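Local coordinates for protein transcriptional regulator, LysR family (Vibrio cholerae, PDB 3T1B) that probably binds specific DNA sequences as a LysR-type regulator and activates virulence genes of the bacterium, at residues E159-L164 and M236-L241. The protein carries 1 engineered substitution. Residues are numbered along the deposited sequence; the frame is centred on the assembly and turned at random.
Sequences EVKDIL and MPDVML
Ile163 and Met236 form a hydrogen-bonded pair of an antiparallel ladder that joins strand 153-166 to the end of strand 233-237, within the LysR substrate-binding domain, a fold of the periplasmic-binding-protein type. Ile163 N donates to Met236 O at 2.7 Å, tilted 30° from the carbonyl plane, while Met236 N returns a bond to Ile163 O in the plane of that carbonyl. Next along is the non-hydrogen-bonded pair of Asp162 and Pro237, whose CA atoms approach to 4.1 Å; Asp162 CA also lies 3.2 Å from Met236 O in a CA-H...O contact. A third backbone bond, Asp238 N to Lys161 O, carries the pairing to the first residue of the 3-10 turn 238-240.

On the face with Ile163 and Met236, Leu241 folds back from beyond that turn, its side chain running antiparallel past that of Ile163. A chi1 of 59° turns Ile163 CG1 to Leu241 CD1, and the extended chi2 brings CD1 loosely to Asp238 CB, 4.2 Å away. Asp238 folds its carboxylate back over the Lys161 backbone (chi1 50°), OD2 3.1 Å from Lys161 CB; Lys161 NZ, 6.0 Å from OD2, makes no salt bridge with it. On the other face, Asp162 OD1 sits over the centre of the Pro237 ring, 3.5 Å from CG, where the ring N has no hydrogen to offer; OD2 is salt-bridged to Arg262 of strand 258-268. Val160 reaches Pro237 and Val239 with loose apolar contacts and, together with Val239, packs on Met105 of helix 102-116. Helix 221-228 covers Met236 through Val223 and Arg224, and Leu241 also touches Arg224. The turn itself is closed by a backbone bond from Leu241 N to Asp238 O, 2.9 Å long.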
ATOM      1  N   GLU A 159      -4.629 -25.578 -16.846  1.00 56.54           N
ATOM      2  CA  GLU A 159      -3.313 -25.126 -17.285  1.00 54.37           C
ATOM      3  C   GLU A 159      -3.265 -24.987 -18.804  1.00 51.37           C
ATOM      4  O   GLU A 159      -4.157 -25.458 -19.510  1.00 52.77           O
ATOM      5  CB  GLU A 159      -2.223 -26.086 -16.809  1.00 58.17           C
ATOM      6  CG  GLU A 159      -2.244 -27.440 -17.496  1.00 59.87           C
ATOM      7  CD  GLU A 159      -1.101 -28.334 -17.052  1.00 64.90           C
ATOM      8  OE1 GLU A 159      -1.046 -28.677 -15.850  1.00 64.18           O
ATOM      9  OE2 GLU A 159      -0.249 -28.682 -17.899  1.00 63.51           O
ATOM     10  N   VAL A 160      -2.219 -24.335 -19.303  1.00 43.63           N
ATOM     11  CA  VAL A 160      -2.069 -24.124 -20.737  1.00 42.68           C
ATOM     12  C   VAL A 160      -0.672 -24.488 -21.220  1.00 42.36           C
ATOM     13  O   VAL A 160       0.326 -24.138 -20.592  1.00 43.96           O
ATOM     14  CB  VAL A 160      -2.359 -22.661 -21.128  1.00 40.62           C
ATOM     15  CG1 VAL A 160      -3.817 -22.330 -20.883  1.00 39.77           C
ATOM     16  CG2 VAL A 160      -1.451 -21.711 -20.357  1.00 40.53           C
ATOM     17  N   LYS A 161      -0.610 -25.203 -22.337  1.00 44.56           N
ATOM     18  CA  LYS A 161       0.661 -25.477 -22.996  1.00 44.82           C
ATOM     19  C   LYS A 161       0.876 -24.496 -24.144  1.00 41.56           C
ATOM     20  O   LYS A 161       0.039 -24.384 -25.040  1.00 41.84           O
ATOM     21  CB  LYS A 161       0.698 -26.909 -23.532  1.00 48.01           C
ATOM     22  CG  LYS A 161       1.428 -27.902 -22.644  1.00 51.49           C
ATOM     23  CD  LYS A 161       0.734 -28.090 -21.306  1.00 53.52           C
ATOM     24  CE  LYS A 161       1.347 -29.252 -20.543  1.00 57.79           C
ATOM     25  NZ  LYS A 161       1.275 -30.532 -21.304  1.00 56.44           N
ATOM     26  N   ASP A 162       1.994 -23.782 -24.108  1.00 44.09           N
ATOM     27  CA  ASP A 162       2.332 -22.850 -25.172  1.00 44.32           C
ATOM     28  C   ASP A 162       3.086 -23.589 -26.267  1.00 46.59           C
ATOM     29  O   ASP A 162       4.140 -24.172 -26.016  1.00 47.51           O
ATOM     30  CB  ASP A 162       3.181 -21.703 -24.630  1.00 44.26           C
ATOM     31  CG  ASP A 162       2.492 -20.948 -23.507  1.00 46.36           C
ATOM     32  OD1 ASP A 162       1.287 -20.642 -23.640  1.00 44.80           O
ATOM     33  OD2 ASP A 162       3.157 -20.666 -22.485  1.00 48.37           O
ATOM     34  N   ILE A 163       2.540 -23.572 -27.478  1.00 31.53           N
ATOM     35  CA  ILE A 163       3.164 -24.262 -28.599  1.00 30.34           C
ATOM     36  C   ILE A 163       3.550 -23.301 -29.721  1.00 31.16           C
ATOM     37  O   ILE A 163       3.155 -22.134 -29.728  1.00 28.12           O
ATOM     38  CB  ILE A 163       2.252 -25.361 -29.162  1.00 30.63           C
ATOM     39  CG1 ILE A 163       0.924 -24.763 -29.624  1.00 27.96           C
ATOM     40  CG2 ILE A 163       2.015 -26.439 -28.118  1.00 31.09           C
ATOM     41  CD1 ILE A 163       0.023 -25.750 -30.332  1.00 28.03           C
ATOM     42  N   LEU A 164       4.334 -23.810 -30.665  1.00 33.59           N
ATOM     43  CA  LEU A 164       4.815 -23.021 -31.791  1.00 31.81           C
ATOM     44  C   LEU A 164       4.011 -23.358 -33.041  1.00 31.54           C
ATOM     45  O   LEU A 164       3.833 -24.529 -33.371  1.00 31.31           O
ATOM     46  CB  LEU A 164       6.299 -23.300 -32.032  1.00 34.04           C
ATOM     47  CG  LEU A 164       7.239 -23.034 -30.856  1.00 35.94           C
ATOM     48  CD1 LEU A 164       8.497 -23.884 -30.958  1.00 38.83           C
ATOM     49  CD2 LEU A 164       7.586 -21.553 -30.749  1.00 36.22           C
ATOM     50  N   MET A 236       2.175 -19.681 -28.650  1.00 34.14           N
ATOM     51  CA  MET A 236       0.847 -19.356 -28.148  1.00 35.44           C
ATOM     52  C   MET A 236       0.234 -20.518 -27.384  1.00 38.06           C
ATOM     53  O   MET A 236       0.585 -21.670 -27.625  1.00 37.29           O
ATOM     54  CB  MET A 236      -0.057 -18.984 -29.323  1.00 35.76           C
ATOM     55  CG  MET A 236      -1.160 -18.012 -28.989  1.00 39.77           C
ATOM     56  SD  MET A 236      -1.597 -17.022 -30.428  1.00 39.47           S
ATOM     57  CE  MET A 236      -0.011 -16.283 -30.820  1.00 32.14           C
ATOM     58  N   PRO A 237      -0.672 -20.214 -26.440  1.00 32.71           N
ATOM     59  CA  PRO A 237      -1.400 -21.270 -25.729  1.00 34.50           C
ATOM     60  C   PRO A 237      -2.116 -22.174 -26.721  1.00 35.20           C
ATOM     61  O   PRO A 237      -2.678 -21.684 -27.700  1.00 34.92           O
ATOM     62  CB  PRO A 237      -2.419 -20.487 -24.902  1.00 35.36           C
ATOM     63  CG  PRO A 237      -1.760 -19.174 -24.656  1.00 33.69           C
ATOM     64  CD  PRO A 237      -0.972 -18.875 -25.899  1.00 34.03           C
ATOM     65  N   ASP A 238      -2.086 -23.478 -26.472  1.00 44.07           N
ATOM     66  CA  ASP A 238      -2.742 -24.436 -27.347  1.00 44.87           C
ATOM     67  C   ASP A 238      -4.257 -24.240 -27.383  1.00 48.71           C
ATOM     68  O   ASP A 238      -4.902 -24.507 -28.398  1.00 50.49           O
ATOM     69  CB  ASP A 238      -2.411 -25.867 -26.923  1.00 48.63           C
ATOM     70  CG  ASP A 238      -2.622 -26.102 -25.440  1.00 55.37           C
ATOM     71  OD1 ASP A 238      -3.287 -25.271 -24.783  1.00 52.49           O
ATOM     72  OD2 ASP A 238      -2.115 -27.121 -24.926  1.00 58.91           O
ATOM     73  N   VAL A 239      -4.816 -23.765 -26.273  1.00 41.18           N
ATOM     74  CA  VAL A 239      -6.257 -23.570 -26.162  1.00 42.09           C
ATOM     75  C   VAL A 239      -6.739 -22.462 -27.100  1.00 41.93           C
ATOM     76  O   VAL A 239      -7.913 -22.413 -27.467  1.00 46.67           O
ATOM     77  CB  VAL A 239      -6.678 -23.245 -24.711  1.00 43.34           C
ATOM     78  CG1 VAL A 239      -6.348 -21.802 -24.371  1.00 41.18           C
ATOM     79  CG2 VAL A 239      -8.161 -23.507 -24.519  1.00 48.06           C
ATOM     80  N   MET A 240      -5.825 -21.577 -27.484  1.00 49.57           N
ATOM     81  CA  MET A 240      -6.141 -20.505 -28.418  1.00 49.61           C
ATOM     82  C   MET A 240      -5.845 -20.919 -29.856  1.00 49.16           C
ATOM     83  O   MET A 240      -6.067 -20.148 -30.787  1.00 47.67           O
ATOM     84  CB  MET A 240      -5.340 -19.244 -28.083  1.00 47.74           C
ATOM     85  CG  MET A 240      -5.850 -18.472 -26.875  1.00 49.83           C
ATOM     86  SD  MET A 240      -4.776 -17.091 -26.426  1.00 51.11           S
ATOM     87  CE  MET A 240      -4.717 -16.159 -27.959  1.00 51.87           C
ATOM     88  N   LEU A 241      -5.348 -22.139 -30.033  1.00 37.26           N
ATOM     89  CA  LEU A 241      -4.877 -22.593 -31.340  1.00 37.41           C
ATOM     90  C   LEU A 241      -5.615 -23.824 -31.875  1.00 39.53           C
ATOM     91  O   LEU A 241      -5.926 -23.896 -33.062  1.00 41.72           O
ATOM     92  CB  LEU A 241      -3.376 -22.869 -31.290  1.00 33.93           C
ATOM     93  CG  LEU A 241      -2.469 -21.692 -30.951  1.00 32.65           C
ATOM     94  CD1 LEU A 241      -1.024 -22.143 -30.811  1.00 29.50           C
ATOM     95  CD2 LEU A 241      -2.594 -20.583 -31.990  1.00 30.25           C
TER